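Long-range contact in prophage MuSo2, 43 kDa tail protein (Shewanella oneidensis, PDB 3CDD), which is a phage tail protein related to the Mu baseplate protein gpP, and probably forms part of the trimeric hub of the tail baseplate: residues A[188-199]-A[285-295]. Numbering follows the deposited sequence. Where two conformers were deposited one is given.
Sequences AGVSLILGDNVK and YTVTGWRIPQT
Leu192 reaches across to Tyr285 and Val287 at the end of strand 281-288. Its CD2 meets Val287 CG1 at 3.5 Å, the side chains lying roughly at right angles, and, like CD1, also touches Tyr285 CB; CD1 lies obliquely against the CG/CD1 side of the ring. Val198 meets the other ortho carbon, Tyr285 CD2: CG1 in the ring plane at the edge, CG2 obliquely at 3.7 Å. In this buried, apolar spot leucine's forked end spans two residues, while valine's methyls share one ring carbon.

Farther along, Val190 CB packs on Ile292 CG2 at 3.7 Å. With its CG2 anti to the backbone N, Val190 turns that methyl to Gln294, whose chain, bent at chi2 (84°), brings OE1 within 3.5 Å. The same OE1 accepts from a water that in turn accepts from Asn197 ND2. Asn197 closes the turn, gripping Ser191 O through ND2 and Ile193 N through OD1; a second water joins its carbonyl to Thr288 N.

Lys199 N donates to Thr286 O (3.0 Å), next to the antiparallel strands 200-206 and 281-288. Its long chain crosses Thr286 CG2 (CD at 4.1 Å) and bends at the end, NZ donating to a water close to Thr288 OG1, as suits a partly exposed lysine. Strand 192-193 pairs in parallel with 304-309, whose Asp309 bonds Tyr285 OH. Trp299 touches Val190, Val287 and Ile292; Tyr84 of a second subunit packs on Val198 and Tyr285, placing this corner at the subunit interface.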
loop_
_atom_site.group_PDB
_atom_site.type_symbol
_atom_site.label_atom_id
_atom_site.label_comp_id
_atom_site.label_asym_id
_atom_site.label_seq_id
_atom_site.Cartn_x
_atom_site.Cartn_y
_atom_site.Cartn_z
ATOM N N ALA A 188 -14.729 24.683 -23.181
ATOM C CA ALA A 188 -15.491 23.485 -23.514
ATOM C C ALA A 188 -16.753 23.814 -24.332
ATOM O O ALA A 188 -17.283 22.945 -25.037
ATOM C CB ALA A 188 -15.846 22.706 -22.262
ATOM N N GLY A 189 -17.210 25.068 -24.252
ATOM C CA GLY A 189 -18.472 25.476 -24.850
ATOM C C GLY A 189 -19.680 25.097 -24.013
ATOM O O GLY A 189 -20.806 25.029 -24.521
ATOM N N VAL A 190 -19.450 24.865 -22.721
ATOM C CA VAL A 190 -20.496 24.419 -21.819
ATOM C C VAL A 190 -20.120 24.811 -20.386
ATOM O O VAL A 190 -18.935 24.937 -20.056
ATOM C CB VAL A 190 -20.678 22.865 -21.942
ATOM C CG1 VAL A 190 -19.412 22.126 -21.477
ATOM C CG2 VAL A 190 -21.917 22.355 -21.197
ATOM N N SER A 191 -21.137 24.995 -19.546
ATOM C CA SER A 191 -20.945 25.152 -18.106
ATOM C C SER A 191 -21.436 23.918 -17.373
ATOM O O SER A 191 -22.332 23.219 -17.852
ATOM C CB SER A 191 -21.708 26.377 -17.604
ATOM O OG SER A 191 -21.194 27.551 -18.186
ATOM N N LEU A 192 -20.834 23.649 -16.219
ATOM C CA LEU A 192 -21.344 22.660 -15.304
ATOM C C LEU A 192 -22.152 23.387 -14.224
ATOM O O LEU A 192 -21.582 24.026 -13.333
ATOM C CB LEU A 192 -20.188 21.860 -14.686
ATOM C CG LEU A 192 -19.398 20.920 -15.612
ATOM C CD1 LEU A 192 -17.998 20.616 -15.027
ATOM C CD2 LEU A 192 -20.153 19.594 -15.824
ATOM N N ILE A 193 -23.473 23.274 -14.314
ATOM C CA ILE A 193 -24.395 24.044 -13.479
ATOM C C ILE A 193 -25.207 23.106 -12.588
ATOM O O ILE A 193 -26.009 22.298 -13.079
ATOM C CB ILE A 193 -25.358 24.927 -14.352
ATOM C CG1 ILE A 193 -24.562 25.783 -15.333
ATOM C CG2 ILE A 193 -26.245 25.821 -13.467
ATOM C CD1 ILE A 193 -25.342 26.230 -16.585
ATOM N N LEU A 194 -24.950 23.200 -11.279
ATOM C CA LEU A 194 -25.762 22.555 -10.248
ATOM C C LEU A 194 -27.258 22.794 -10.479
ATOM O O LEU A 194 -27.725 23.947 -10.487
ATOM C CB LEU A 194 -25.346 23.071 -8.864
ATOM C CG LEU A 194 -26.092 22.600 -7.617
ATOM C CD1 LEU A 194 -26.091 21.097 -7.542
ATOM C CD2 LEU A 194 -25.415 23.166 -6.399
ATOM N N GLY A 195 -27.993 21.701 -10.685
ATOM C CA GLY A 195 -29.423 21.770 -11.003
ATOM C C GLY A 195 -29.767 21.715 -12.487
ATOM O O GLY A 195 -30.954 21.678 -12.857
ATOM N N ASP A 196 -28.741 21.705 -13.342
ATOM C CA ASP A 196 -28.929 21.723 -14.802
ATOM C C ASP A 196 -28.350 20.458 -15.430
ATOM O O ASP A 196 -29.083 19.523 -15.730
ATOM C CB ASP A 196 -28.326 23.008 -15.406
ATOM C CG ASP A 196 -28.091 22.930 -16.928
ATOM O OD1 ASP A 196 -28.415 21.912 -17.581
ATOM O OD2 ASP A 196 -27.554 23.917 -17.476
ATOM N N ASN A 197 -27.028 20.414 -15.618
ATOM C CA ASN A 197 -26.420 19.260 -16.285
ATOM C C ASN A 197 -25.538 18.370 -15.394
ATOM O O ASN A 197 -24.896 17.430 -15.879
ATOM C CB ASN A 197 -25.659 19.689 -17.551
ATOM C CG ASN A 197 -24.492 20.647 -17.265
ATOM O OD1 ASN A 197 -24.339 21.173 -16.155
ATOM N ND2 ASN A 197 -23.668 20.878 -18.284
ATOM N N VAL A 198 -25.534 18.649 -14.094
ATOM C CA VAL A 198 -24.774 17.854 -13.162
ATOM C C VAL A 198 -25.649 16.772 -12.542
ATOM O O VAL A 198 -26.564 17.063 -11.759
ATOM C CB VAL A 198 -24.130 18.717 -12.057
ATOM C CG1 VAL A 198 -23.473 17.823 -11.005
ATOM C CG2 VAL A 198 -23.115 19.644 -12.655
ATOM N N LYS A 199 -25.337 15.520 -12.870
ATOM C CA LYS A 199 -26.050 14.379 -12.315
ATOM C C LYS A 199 -25.614 14.136 -10.854
ATOM O O LYS A 199 -26.436 13.936 -9.979
ATOM C CB LYS A 199 -25.793 13.136 -13.177
ATOM C CG LYS A 199 -26.458 11.847 -12.682
ATOM C CD LYS A 199 -25.824 10.620 -13.313
ATOM C CE LYS A 199 -26.496 9.329 -12.848
ATOM N NZ LYS A 199 -27.448 8.847 -13.877
ATOM N N TYR A 285 -17.190 16.029 -11.328
ATOM C CA TYR A 285 -18.560 16.158 -11.772
ATOM C C TYR A 285 -18.943 15.004 -12.678
ATOM O O TYR A 285 -18.317 14.778 -13.693
ATOM C CB TYR A 285 -18.762 17.521 -12.503
ATOM C CG TYR A 285 -18.714 18.681 -11.504
ATOM C CD1 TYR A 285 -17.501 19.248 -11.106
ATOM C CD2 TYR A 285 -19.871 19.134 -10.906
ATOM C CE1 TYR A 285 -17.459 20.289 -10.133
ATOM C CE2 TYR A 285 -19.848 20.171 -9.962
ATOM C CZ TYR A 285 -18.647 20.730 -9.578
ATOM O OH TYR A 285 -18.660 21.723 -8.632
ATOM N N THR A 286 -20.014 14.316 -12.316
ATOM C CA THR A 286 -20.549 13.216 -13.098
ATOM C C THR A 286 -21.678 13.780 -13.958
ATOM O O THR A 286 -22.658 14.337 -13.432
ATOM C CB THR A 286 -21.099 12.141 -12.174
ATOM O OG1 THR A 286 -20.049 11.656 -11.298
ATOM C CG2 THR A 286 -21.721 11.004 -12.967
ATOM N N VAL A 287 -21.534 13.624 -15.282
ATOM C CA VAL A 287 -22.560 14.014 -16.237
ATOM C C VAL A 287 -23.022 12.787 -17.047
ATOM O O VAL A 287 -22.317 11.755 -17.102
ATOM C CB VAL A 287 -22.059 15.171 -17.180
ATOM C CG1 VAL A 287 -21.655 16.419 -16.334
ATOM C CG2 VAL A 287 -20.886 14.729 -18.038
ATOM N N THR A 288 -24.197 12.910 -17.663
ATOM C CA THR A 288 -24.749 11.893 -18.532
ATOM C C THR A 288 -24.178 12.052 -19.948
ATOM O O THR A 288 -24.143 13.160 -20.489
ATOM C CB THR A 288 -26.310 11.959 -18.546
ATOM O OG1 THR A 288 -26.824 11.474 -17.299
ATOM C CG2 THR A 288 -26.909 11.096 -19.670
ATOM N N GLY A 289 -23.731 10.943 -20.549
ATOM C CA GLY A 289 -23.203 10.981 -21.918
ATOM C C GLY A 289 -21.725 11.332 -21.962
ATOM O O GLY A 289 -21.215 12.001 -21.100
ATOM N N TRP A 290 -21.034 10.849 -22.974
ATOM C CA TRP A 290 -19.629 11.183 -23.216
ATOM C C TRP A 290 -19.515 12.465 -24.054
ATOM O O TRP A 290 -18.431 13.067 -24.168
ATOM C CB TRP A 290 -19.027 10.040 -24.012
ATOM C CG TRP A 290 -18.845 8.780 -23.250
ATOM C CD1 TRP A 290 -19.390 8.440 -22.023
ATOM C CD2 TRP A 290 -18.028 7.675 -23.649
ATOM N NE1 TRP A 290 -18.953 7.162 -21.649
ATOM C CE2 TRP A 290 -18.119 6.684 -22.630
ATOM C CE3 TRP A 290 -17.195 7.438 -24.755
ATOM C CZ2 TRP A 290 -17.432 5.471 -22.713
ATOM C CZ3 TRP A 290 -16.522 6.236 -24.836
ATOM C CH2 TRP A 290 -16.632 5.272 -23.817
ATOM N N ARG A 291 -20.642 12.853 -24.652
ATOM C CA ARG A 291 -20.731 14.037 -25.510
ATOM C C ARG A 291 -21.442 15.196 -24.833
ATOM O O ARG A 291 -22.429 15.013 -24.098
ATOM C CB ARG A 291 -21.485 13.700 -26.778
ATOM C CG ARG A 291 -20.737 12.777 -27.672
ATOM C CD ARG A 291 -21.274 12.819 -29.085
ATOM N NE ARG A 291 -20.616 11.791 -29.878
ATOM C CZ ARG A 291 -19.519 11.985 -30.601
ATOM N NH1 ARG A 291 -18.958 13.192 -30.657
ATOM N NH2 ARG A 291 -18.998 10.969 -31.285
ATOM N N ILE A 292 -20.928 16.394 -25.078
ATOM C CA ILE A 292 -21.556 17.622 -24.635
ATOM C C ILE A 292 -22.770 17.828 -25.525
ATOM O O ILE A 292 -22.602 17.999 -26.718
ATOM C CB ILE A 292 -20.534 18.772 -24.757
ATOM C CG1 ILE A 292 -19.292 18.465 -23.874
ATOM C CG2 ILE A 292 -21.147 20.078 -24.348
ATOM C CD1 ILE A 292 -17.998 19.185 -24.271
ATOM N N PRO A 293 -23.994 17.815 -24.953
ATOM C CA PRO A 293 -25.217 17.942 -25.788
ATOM C C PRO A 293 -25.315 19.239 -26.604
ATOM O O PRO A 293 -25.891 19.236 -27.717
ATOM C CB PRO A 293 -26.373 17.862 -24.790
ATOM C CG PRO A 293 -25.747 17.396 -23.459
ATOM C CD PRO A 293 -24.282 17.710 -23.509
ATOM N N GLN A 294 -24.778 20.338 -26.068
ATOM C CA GLN A 294 -24.828 21.622 -26.787
ATOM C C GLN A 294 -24.018 21.577 -28.079
ATOM O O GLN A 294 -24.509 21.912 -29.161
ATOM C CB GLN A 294 -24.334 22.786 -25.913
ATOM C CG GLN A 294 -25.273 23.167 -24.780
ATOM C CD GLN A 294 -25.074 22.287 -23.554
ATOM O OE1 GLN A 294 -24.246 21.370 -23.566
ATOM N NE2 GLN A 294 -25.837 22.553 -22.501
ATOM N N THR A 295 -22.785 21.123 -27.933
ATOM C CA THR A 295 -21.764 21.139 -28.973
ATOM C C THR A 295 -21.715 19.825 -29.770
ATOM O O THR A 295 -21.301 19.801 -30.948
ATOM C CB THR A 295 -20.370 21.433 -28.329
ATOM O OG1 THR A 295 -19.379 21.628 -29.340
ATOM C CG2 THR A 295 -19.929 20.306 -27.449
HETATM O O HOH W 1 -25.706 15.275 -16.834
HETATM O O HOH W 2 -24.964 20.138 -21.223
HETATM O O HOH W 3 -27.516 9.190 -16.541
#